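Local coordinates for trichothecene 15-O-acetyltransferase TRI3 (Fusarium sporotrichioides, PDB 3FOT), which transfers an acetyl group to the 15-hydroxyl of trichothecene intermediates such as 15-deacetylcalonectrin during the biosynthesis of T-2 toxin, at residues Glu91-Val96 with Asn185-Trp189; Phe445-Glu449 with Ser482-Ala486; Tyr475-Arg479 with Leu489-Tyr493. All coordinates share one frame; numbering follows the deposited sequence.

Contact 1: Glu91-Val96 with Asn185-Trp189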
loop_
_atom_site.group_PDB
_atom_site.type_symbol
_atom_site.label_atom_id
_atom_site.label_comp_id
_atom_site.label_asym_id
_atom_site.label_seq_id
_atom_site.Cartn_x
_atom_site.Cartn_y
_atom_site.Cartn_z
ATOM N N GLU A 91 -11.026 9.522 7.235
ATOM C CA GLU A 91 -9.677 9.626 6.729
ATOM C C GLU A 91 -9.661 10.100 5.276
ATOM O O GLU A 91 -8.722 10.751 4.861
ATOM C CB GLU A 91 -8.986 8.266 6.798
ATOM C CG GLU A 91 -8.504 7.911 8.205
ATOM C CD GLU A 91 -9.571 7.379 9.126
ATOM O OE1 GLU A 91 -10.725 7.097 8.701
ATOM O OE2 GLU A 91 -9.223 7.213 10.302
ATOM N N CYS A 92 -10.713 9.767 4.522
ATOM C CA CYS A 92 -10.813 10.131 3.099
ATOM C C CYS A 92 -10.913 11.649 2.835
ATOM O O CYS A 92 -10.790 12.085 1.676
ATOM C CB CYS A 92 -11.991 9.394 2.450
ATOM S SG CYS A 92 -13.597 9.945 3.090
ATOM N N ALA A 93 -11.125 12.453 3.893
ATOM C CA ALA A 93 -11.087 13.913 3.737
ATOM C C ALA A 93 -10.159 14.657 4.696
ATOM O O ALA A 93 -10.278 15.889 4.849
ATOM C CB ALA A 93 -12.509 14.491 3.832
ATOM N N CYS A 94 -9.244 13.932 5.338
ATOM C CA CYS A 94 -8.216 14.596 6.132
ATOM C C CYS A 94 -7.293 15.373 5.184
ATOM O O CYS A 94 -7.190 15.045 3.989
ATOM C CB CYS A 94 -7.418 13.592 6.979
ATOM S SG CYS A 94 -8.369 12.803 8.291
ATOM N N THR A 95 -6.647 16.411 5.718
ATOM C CA THR A 95 -5.748 17.248 4.952
ATOM C C THR A 95 -4.413 17.341 5.697
ATOM O O THR A 95 -4.328 17.005 6.874
ATOM C CB THR A 95 -6.344 18.663 4.786
ATOM O OG1 THR A 95 -6.667 19.204 6.080
ATOM C CG2 THR A 95 -7.609 18.611 3.933
ATOM N N VAL A 96 -3.393 17.834 5.012
ATOM C CA VAL A 96 -2.071 17.869 5.582
ATOM C C VAL A 96 -1.549 19.290 5.623
ATOM O O VAL A 96 -1.804 20.089 4.706
ATOM C CB VAL A 96 -1.082 16.988 4.782
ATOM C CG1 VAL A 96 -0.898 17.480 3.354
ATOM C CG2 VAL A 96 0.282 16.939 5.491
ATOM N N ASN A 185 -3.108 10.185 -1.194
ATOM C CA ASN A 185 -1.950 10.633 -0.442
ATOM C C ASN A 185 -1.681 9.570 0.627
ATOM O O ASN A 185 -2.576 9.228 1.420
ATOM C CB ASN A 185 -2.256 11.981 0.204
ATOM C CG ASN A 185 -1.018 12.643 0.776
ATOM O OD1 ASN A 185 -0.149 11.966 1.383
ATOM N ND2 ASN A 185 -0.928 13.953 0.612
ATOM N N HIS A 186 -0.454 9.037 0.630
ATOM C CA HIS A 186 -0.117 7.937 1.533
ATOM C C HIS A 186 -0.147 8.379 3.000
ATOM O O HIS A 186 -0.173 7.538 3.876
ATOM C CB HIS A 186 1.261 7.385 1.186
ATOM C CG HIS A 186 1.520 5.994 1.700
ATOM N ND1 HIS A 186 2.347 5.109 1.044
ATOM C CD2 HIS A 186 1.048 5.336 2.786
ATOM C CE1 HIS A 186 2.417 3.979 1.731
ATOM N NE2 HIS A 186 1.636 4.089 2.792
ATOM N N LEU A 187 -0.138 9.688 3.280
ATOM C CA LEU A 187 -0.133 10.116 4.686
ATOM C C LEU A 187 -1.316 9.512 5.473
ATOM O O LEU A 187 -1.173 9.186 6.652
ATOM C CB LEU A 187 -0.166 11.664 4.783
ATOM C CG LEU A 187 -0.101 12.294 6.170
ATOM C CD1 LEU A 187 1.093 11.726 7.011
ATOM C CD2 LEU A 187 -0.002 13.822 6.016
ATOM N N PHE A 188 -2.483 9.390 4.827
ATOM C CA PHE A 188 -3.739 9.153 5.566
ATOM C C PHE A 188 -4.152 7.681 5.661
ATOM O O PHE A 188 -5.213 7.341 6.247
ATOM C CB PHE A 188 -4.879 9.985 4.941
ATOM C CG PHE A 188 -4.513 11.436 4.741
ATOM C CD1 PHE A 188 -4.342 12.298 5.824
ATOM C CD2 PHE A 188 -4.294 11.930 3.472
ATOM C CE1 PHE A 188 -3.979 13.635 5.599
ATOM C CE2 PHE A 188 -3.936 13.249 3.251
ATOM C CZ PHE A 188 -3.776 14.106 4.305
ATOM N N TRP A 189 -3.311 6.821 5.097
ATOM C CA TRP A 189 -3.612 5.390 4.990
ATOM C C TRP A 189 -2.364 4.553 4.979
ATOM O O TRP A 189 -1.317 5.011 4.559
ATOM C CB TRP A 189 -4.267 5.081 3.637
ATOM C CG TRP A 189 -5.263 6.070 3.106
ATOM C CD1 TRP A 189 -4.998 7.152 2.290
ATOM C CD2 TRP A 189 -6.677 6.042 3.285
ATOM N NE1 TRP A 189 -6.171 7.787 1.961
ATOM C CE2 TRP A 189 -7.213 7.132 2.559
ATOM C CE3 TRP A 189 -7.560 5.199 3.998
ATOM C CZ2 TRP A 189 -8.587 7.404 2.514
ATOM C CZ3 TRP A 189 -8.927 5.482 3.958
ATOM C CH2 TRP A 189 -9.425 6.566 3.219
#
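E91 lays its CB over the face of the W189 indole, 4.2 Å from the centroid of the six-membered ring and 19° off its normal, a CH-pi contact set toward the rim. From there the chain turns away: CG sits beside the backbone N (chi1 -78°) and the next bond bends, so the carboxylate leaves the ring and its OE2 is held by the backbone N of S230. E91 O accepts two bonds, from C94 N at 3.3 Å and from the hydroxyl of S156. C92 follows round the same indole, with its CA 3.6 Å from W189 CZ2; the indole N-H of W189 (NE1) is bonded to S156 O, which fixes the rotation of the ring.

C94 opens the second half, which belongs to F188. Its CB touches F188 CD1 at 3.5 Å, and its O stands over one face of the phenyl ring near the rim, 3.6 Å from F188 CZ. The opposite face carries L187 CB above its centre. T95 and V96 then pass the ring's edge: T95 C is 3.6 Å from F188 CZ, and V96 N lies in the ring plane, 3.8 Å from that same CZ. No hydrogen bond crosses here; F188 is held by van der Waals contact, with backbone atoms of C94 to V96 round its ring as well as the CB of C94.

What shapes the opposing loop is an Asx turn, L187 N to N185 OD1 at 3.0 Å and 168°, with N46 ND2 also reaching that oxygen. The short 3-10 turn from H186 to F188 starts the HxxxD signature of the BAHD superfamily, whose histidine probably acts as general base as in relatives, and contact with 91-96 packs the signature's inner residues into the protein.

Contact 2: Phe445-Glu449 with Ser482-Ala486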
loop_
_atom_site.group_PDB
_atom_site.type_symbol
_atom_site.label_atom_id
_atom_site.label_comp_id
_atom_site.label_asym_id
_atom_site.label_seq_id
_atom_site.Cartn_x
_atom_site.Cartn_y
_atom_site.Cartn_z
ATOM N N PHE A 445 -10.260 -7.466 1.646
ATOM C CA PHE A 445 -10.657 -6.063 1.685
ATOM C C PHE A 445 -11.652 -5.608 0.628
ATOM O O PHE A 445 -12.392 -4.660 0.868
ATOM C CB PHE A 445 -9.406 -5.199 1.543
ATOM C CG PHE A 445 -8.285 -5.623 2.440
ATOM C CD1 PHE A 445 -8.488 -5.733 3.805
ATOM C CD2 PHE A 445 -7.038 -5.926 1.907
ATOM C CE1 PHE A 445 -7.454 -6.131 4.652
ATOM C CE2 PHE A 445 -5.985 -6.332 2.750
ATOM C CZ PHE A 445 -6.210 -6.425 4.123
ATOM N N ILE A 446 -11.634 -6.245 -0.541
ATOM C CA ILE A 446 -12.388 -5.743 -1.717
ATOM C C ILE A 446 -13.266 -6.880 -2.225
ATOM O O ILE A 446 -12.792 -8.000 -2.366
ATOM C CB ILE A 446 -11.419 -5.251 -2.817
ATOM C CG1 ILE A 446 -10.614 -4.057 -2.279
ATOM C CG2 ILE A 446 -12.150 -4.889 -4.118
ATOM C CD1 ILE A 446 -9.413 -3.679 -3.141
ATOM N N PRO A 447 -14.546 -6.589 -2.526
ATOM C CA PRO A 447 -15.402 -7.669 -3.007
ATOM C C PRO A 447 -15.171 -8.065 -4.466
ATOM O O PRO A 447 -14.698 -7.265 -5.274
ATOM C CB PRO A 447 -16.814 -7.100 -2.847
ATOM C CG PRO A 447 -16.642 -5.612 -2.984
ATOM C CD PRO A 447 -15.256 -5.294 -2.442
ATOM N N HIS A 448 -15.531 -9.298 -4.815
ATOM C CA HIS A 448 -15.435 -9.717 -6.224
ATOM C C HIS A 448 -16.403 -8.984 -7.158
ATOM O O HIS A 448 -16.145 -8.887 -8.381
ATOM C CB HIS A 448 -15.723 -11.198 -6.356
ATOM C CG HIS A 448 -14.574 -12.080 -5.990
ATOM N ND1 HIS A 448 -14.690 -13.456 -5.956
ATOM C CD2 HIS A 448 -13.299 -11.796 -5.625
ATOM C CE1 HIS A 448 -13.520 -13.983 -5.631
ATOM N NE2 HIS A 448 -12.665 -12.999 -5.406
ATOM N N GLU A 449 -17.520 -8.511 -6.614
ATOM C CA GLU A 449 -18.506 -7.801 -7.429
ATOM C C GLU A 449 -19.065 -6.586 -6.724
ATOM O O GLU A 449 -19.104 -6.517 -5.475
ATOM C CB GLU A 449 -19.688 -8.712 -7.839
ATOM C CG GLU A 449 -19.339 -10.022 -8.525
ATOM C CD GLU A 449 -19.132 -11.185 -7.565
ATOM O OE1 GLU A 449 -19.494 -11.092 -6.370
ATOM O OE2 GLU A 449 -18.619 -12.221 -8.029
ATOM N N SER A 482 -2.607 -10.912 -4.181
ATOM C CA SER A 482 -3.383 -11.984 -4.754
ATOM C C SER A 482 -4.797 -11.518 -4.999
ATOM O O SER A 482 -5.351 -10.772 -4.195
ATOM C CB SER A 482 -3.429 -13.171 -3.792
ATOM O OG SER A 482 -4.134 -14.238 -4.407
ATOM N N TRP A 483 -5.375 -11.980 -6.104
ATOM C CA TRP A 483 -6.803 -11.749 -6.361
ATOM C C TRP A 483 -7.347 -12.901 -7.169
ATOM O O TRP A 483 -6.707 -13.308 -8.134
ATOM C CB TRP A 483 -6.938 -10.468 -7.133
ATOM C CG TRP A 483 -8.317 -10.019 -7.475
ATOM C CD1 TRP A 483 -8.829 -9.853 -8.723
ATOM C CD2 TRP A 483 -9.336 -9.625 -6.559
ATOM N NE1 TRP A 483 -10.135 -9.387 -8.642
ATOM C CE2 TRP A 483 -10.466 -9.245 -7.325
ATOM C CE3 TRP A 483 -9.417 -9.572 -5.159
ATOM C CZ2 TRP A 483 -11.654 -8.795 -6.743
ATOM C CZ3 TRP A 483 -10.616 -9.125 -4.577
ATOM C CH2 TRP A 483 -11.713 -8.734 -5.379
ATOM N N ARG A 484 -8.504 -13.444 -6.763
ATOM C CA ARG A 484 -9.135 -14.567 -7.512
ATOM C C ARG A 484 -8.123 -15.712 -7.706
ATOM O O ARG A 484 -8.040 -16.335 -8.798
ATOM C CB ARG A 484 -9.686 -14.107 -8.854
ATOM C CG ARG A 484 -10.842 -13.115 -8.687
ATOM C CD ARG A 484 -11.267 -12.604 -10.030
ATOM N NE ARG A 484 -12.397 -11.686 -9.915
ATOM C CZ ARG A 484 -13.683 -12.063 -9.854
ATOM N NH1 ARG A 484 -14.628 -11.136 -9.760
ATOM N NH2 ARG A 484 -14.031 -13.356 -9.918
ATOM N N ASP A 485 -7.393 -15.972 -6.622
ATOM C CA ASP A 485 -6.381 -17.054 -6.508
ATOM C C ASP A 485 -5.167 -16.897 -7.418
ATOM O O ASP A 485 -4.399 -17.854 -7.588
ATOM C CB ASP A 485 -6.993 -18.433 -6.761
ATOM C CG ASP A 485 -7.828 -18.922 -5.606
ATOM O OD1 ASP A 485 -7.452 -18.693 -4.432
ATOM O OD2 ASP A 485 -8.842 -19.573 -5.898
ATOM N N ALA A 486 -4.991 -15.720 -8.007
ATOM C CA ALA A 486 -3.822 -15.459 -8.833
ATOM C C ALA A 486 -2.923 -14.452 -8.136
ATOM O O ALA A 486 -3.393 -13.387 -7.732
ATOM C CB ALA A 486 -4.241 -14.935 -10.203
#
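H448 and R484 share one acceptor: OE2 of E443 is hydrogen-bonded to both the imidazole NE2 of H448 and the backbone N of R484. R484 sits in the type I' turn of a beta hairpin, W483 to A486, closed by W483 N to A486 O at 2.9 Å and A486 N to W483 O at 3.0 Å, and segment 445-449, at the end of the loop before strand 449-452, packs against this hairpin end.

The H448 ring is engaged in two ways. Its edge runs into the face of the W483 six-membered ring, T-shaped, with centroids 4.9 Å apart and planes at 85°; the leading atom is H448 CD2, 3.5 Å from W483 CH2. One face of the imidazole is covered by R484, whose guanidinium lies almost flat on it at 20°, centres 4.2 Å apart. A chi1 of -65° sets R484 CG over the same imidazole, and the extended chain from CG to NE carries the guanidinium on to CG and CB of H448.

V462 O accepts from both W483 NE1 and R484 NE, which ties the indole and the arginine to strand 457-469. E449 OE2 is near the guanidinium but too far for a salt bridge.

Backbone carbonyls meet the indole edge: I446 O and P447 O each lie 3.3 Å from W483 CH2, near the ring plane.

Contact 3: Tyr475-Arg479 with Leu489-Tyr493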
loop_
_atom_site.group_PDB
_atom_site.type_symbol
_atom_site.label_atom_id
_atom_site.label_comp_id
_atom_site.label_asym_id
_atom_site.label_seq_id
_atom_site.Cartn_x
_atom_site.Cartn_y
_atom_site.Cartn_z
ATOM N N TYR A 475 15.890 1.925 -4.984
ATOM C CA TYR A 475 15.827 0.459 -4.839
ATOM C C TYR A 475 14.605 -0.071 -5.575
ATOM O O TYR A 475 13.653 0.667 -5.823
ATOM C CB TYR A 475 15.809 -0.006 -3.371
ATOM C CG TYR A 475 14.700 0.572 -2.538
ATOM C CD1 TYR A 475 13.471 -0.087 -2.405
ATOM C CD2 TYR A 475 14.879 1.775 -1.857
ATOM C CE1 TYR A 475 12.465 0.438 -1.613
ATOM C CE2 TYR A 475 13.875 2.316 -1.092
ATOM C CZ TYR A 475 12.667 1.655 -0.975
ATOM O OH TYR A 475 11.679 2.201 -0.188
ATOM N N LEU A 476 14.651 -1.346 -5.931
ATOM C CA LEU A 476 13.519 -1.987 -6.572
ATOM C C LEU A 476 12.578 -2.352 -5.453
ATOM O O LEU A 476 12.978 -3.022 -4.500
ATOM C CB LEU A 476 13.963 -3.247 -7.325
ATOM C CG LEU A 476 14.904 -3.020 -8.511
ATOM C CD1 LEU A 476 15.222 -4.341 -9.147
ATOM C CD2 LEU A 476 14.316 -2.057 -9.558
ATOM N N ALA A 477 11.337 -1.876 -5.539
ATOM C CA ALA A 477 10.361 -2.188 -4.507
ATOM C C ALA A 477 9.414 -3.212 -5.093
ATOM O O ALA A 477 8.666 -2.894 -6.024
ATOM C CB ALA A 477 9.591 -0.922 -4.112
ATOM N N ILE A 478 9.413 -4.404 -4.507
ATOM C CA ILE A 478 8.746 -5.557 -5.079
ATOM C C ILE A 478 7.557 -5.896 -4.225
ATOM O O ILE A 478 7.705 -6.163 -3.030
ATOM C CB ILE A 478 9.717 -6.767 -5.205
ATOM C CG1 ILE A 478 10.935 -6.363 -6.048
ATOM C CG2 ILE A 478 9.000 -7.936 -5.858
ATOM C CD1 ILE A 478 12.141 -7.223 -5.827
ATOM N N ARG A 479 6.365 -5.849 -4.829
ATOM C CA ARG A 479 5.138 -6.065 -4.080
ATOM C C ARG A 479 4.475 -7.370 -4.540
ATOM O O ARG A 479 4.497 -7.679 -5.729
ATOM C CB ARG A 479 4.164 -4.908 -4.303
ATOM C CG ARG A 479 4.785 -3.492 -4.211
ATOM C CD ARG A 479 3.661 -2.441 -4.174
ATOM N NE ARG A 479 2.968 -2.445 -2.888
ATOM C CZ ARG A 479 3.336 -1.761 -1.817
ATOM N NH1 ARG A 479 2.610 -1.855 -0.708
ATOM N NH2 ARG A 479 4.411 -0.981 -1.843
ATOM N N LEU A 489 3.078 -10.142 -9.043
ATOM C CA LEU A 489 4.275 -9.454 -8.560
ATOM C C LEU A 489 4.413 -8.186 -9.349
ATOM O O LEU A 489 4.331 -8.187 -10.579
ATOM C CB LEU A 489 5.554 -10.299 -8.712
ATOM C CG LEU A 489 5.772 -11.431 -7.709
ATOM C CD1 LEU A 489 4.988 -12.619 -8.183
ATOM C CD2 LEU A 489 7.274 -11.797 -7.647
ATOM N N ASN A 490 4.627 -7.092 -8.629
ATOM C CA ASN A 490 4.859 -5.772 -9.212
ATOM C C ASN A 490 6.217 -5.257 -8.716
ATOM O O ASN A 490 6.498 -5.376 -7.521
ATOM C CB ASN A 490 3.742 -4.842 -8.732
ATOM C CG ASN A 490 3.589 -3.576 -9.579
ATOM O OD1 ASN A 490 4.479 -3.181 -10.336
ATOM N ND2 ASN A 490 2.436 -2.927 -9.434
ATOM N N ILE A 491 7.027 -4.719 -9.606
ATOM C CA ILE A 491 8.219 -4.028 -9.162
ATOM C C ILE A 491 8.058 -2.571 -9.538
ATOM O O ILE A 491 7.865 -2.222 -10.712
ATOM C CB ILE A 491 9.518 -4.569 -9.773
ATOM C CG1 ILE A 491 9.673 -6.068 -9.508
ATOM C CG2 ILE A 491 10.726 -3.786 -9.188
ATOM C CD1 ILE A 491 11.039 -6.657 -9.982
ATOM N N ILE A 492 8.111 -1.716 -8.524
ATOM C CA ILE A 492 8.078 -0.288 -8.774
ATOM C C ILE A 492 9.502 0.228 -8.623
ATOM O O ILE A 492 10.250 -0.221 -7.743
ATOM C CB ILE A 492 7.127 0.455 -7.826
ATOM C CG1 ILE A 492 5.733 -0.166 -7.854
ATOM C CG2 ILE A 492 6.992 1.903 -8.219
ATOM C CD1 ILE A 492 5.441 -0.952 -6.647
ATOM N N TYR A 493 9.869 1.119 -9.524
ATOM C CA TYR A 493 11.224 1.624 -9.561
ATOM C C TYR A 493 11.163 3.028 -10.079
ATOM O O TYR A 493 10.117 3.469 -10.578
ATOM C CB TYR A 493 12.099 0.738 -10.434
ATOM C CG TYR A 493 11.793 0.748 -11.906
ATOM C CD1 TYR A 493 12.615 1.438 -12.793
ATOM C CD2 TYR A 493 10.697 0.046 -12.429
ATOM C CE1 TYR A 493 12.356 1.444 -14.138
ATOM C CE2 TYR A 493 10.442 0.039 -13.779
ATOM C CZ TYR A 493 11.280 0.739 -14.628
ATOM O OH TYR A 493 11.030 0.754 -15.985
#
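I478 and I491 adopt the same first torsion (chi1 -57° and -56°), each setting CG1 anti to its carbonyl carbon; from the same face of the sheet, the two branches then lie side by side and point the same way, CG1 to CG1 at 3.7 Å. They form a non-hydrogen-bonded pair of an antiparallel hairpin, where the CA atoms come closest across the strands. R479 does something different: its chain crosses I492 at a slant, R479 CD meeting I492 CD1 at 3.4 Å, a tight touch, and bends at chi3 (73°). Beyond the bend the guanidinium forms a salt bridge through NH1 to D439, and NH2 bonds to a glycerol, probably from the crystallisation liquor.

Four backbone bonds carry the ladder. A477 and I492 make one hydrogen-bonded pair, A477 N to I492 O at 3.0 Å and I492 N to A477 O at 2.8 Å. R479 and N490 make the next, R479 N to N490 O at 2.7 Å and N490 N to R479 O at 3.0 Å. Between these pairs, CA-H groups of I478 and I491 also point at carbonyl oxygens across the strands.

L476 extends the apolar row of I478 and I491: its CB meets I491 CG2 at 3.8 Å, while its CD2 runs alongside Y493 and touches CB.

Y506 of helix 500-516 covers L476 and I478, and I510 of that helix meets L489. In the sheet, strand 435-441 pairs beyond 477-483 and strand 277-283 beyond 486-494, while R479 and N490 pack on strand 457-469.

In the fold
Contacts 2 and 3 belong to one beta hairpin, strands 477-483 and 486-494: contact 3 is part of its ladder, contact 2 its turn with the loop that leads into strand 449-452. Their centres are 21 Å apart and their segments adjoin in sequence. Contact 1 stands apart, about 6 Å from contact 3 at the nearest atoms and on the opposite side of the chain's centre from it; contact 2 comes no nearer to it than about 11 Å. Contacts 1 and 3 lie at middle distance from H414, which binds 15-deacetylcalonectrin: the side chain of L187 is about 11 Å from that of H414, and Y475's about 10 Å. Contact 2 lies away from this site.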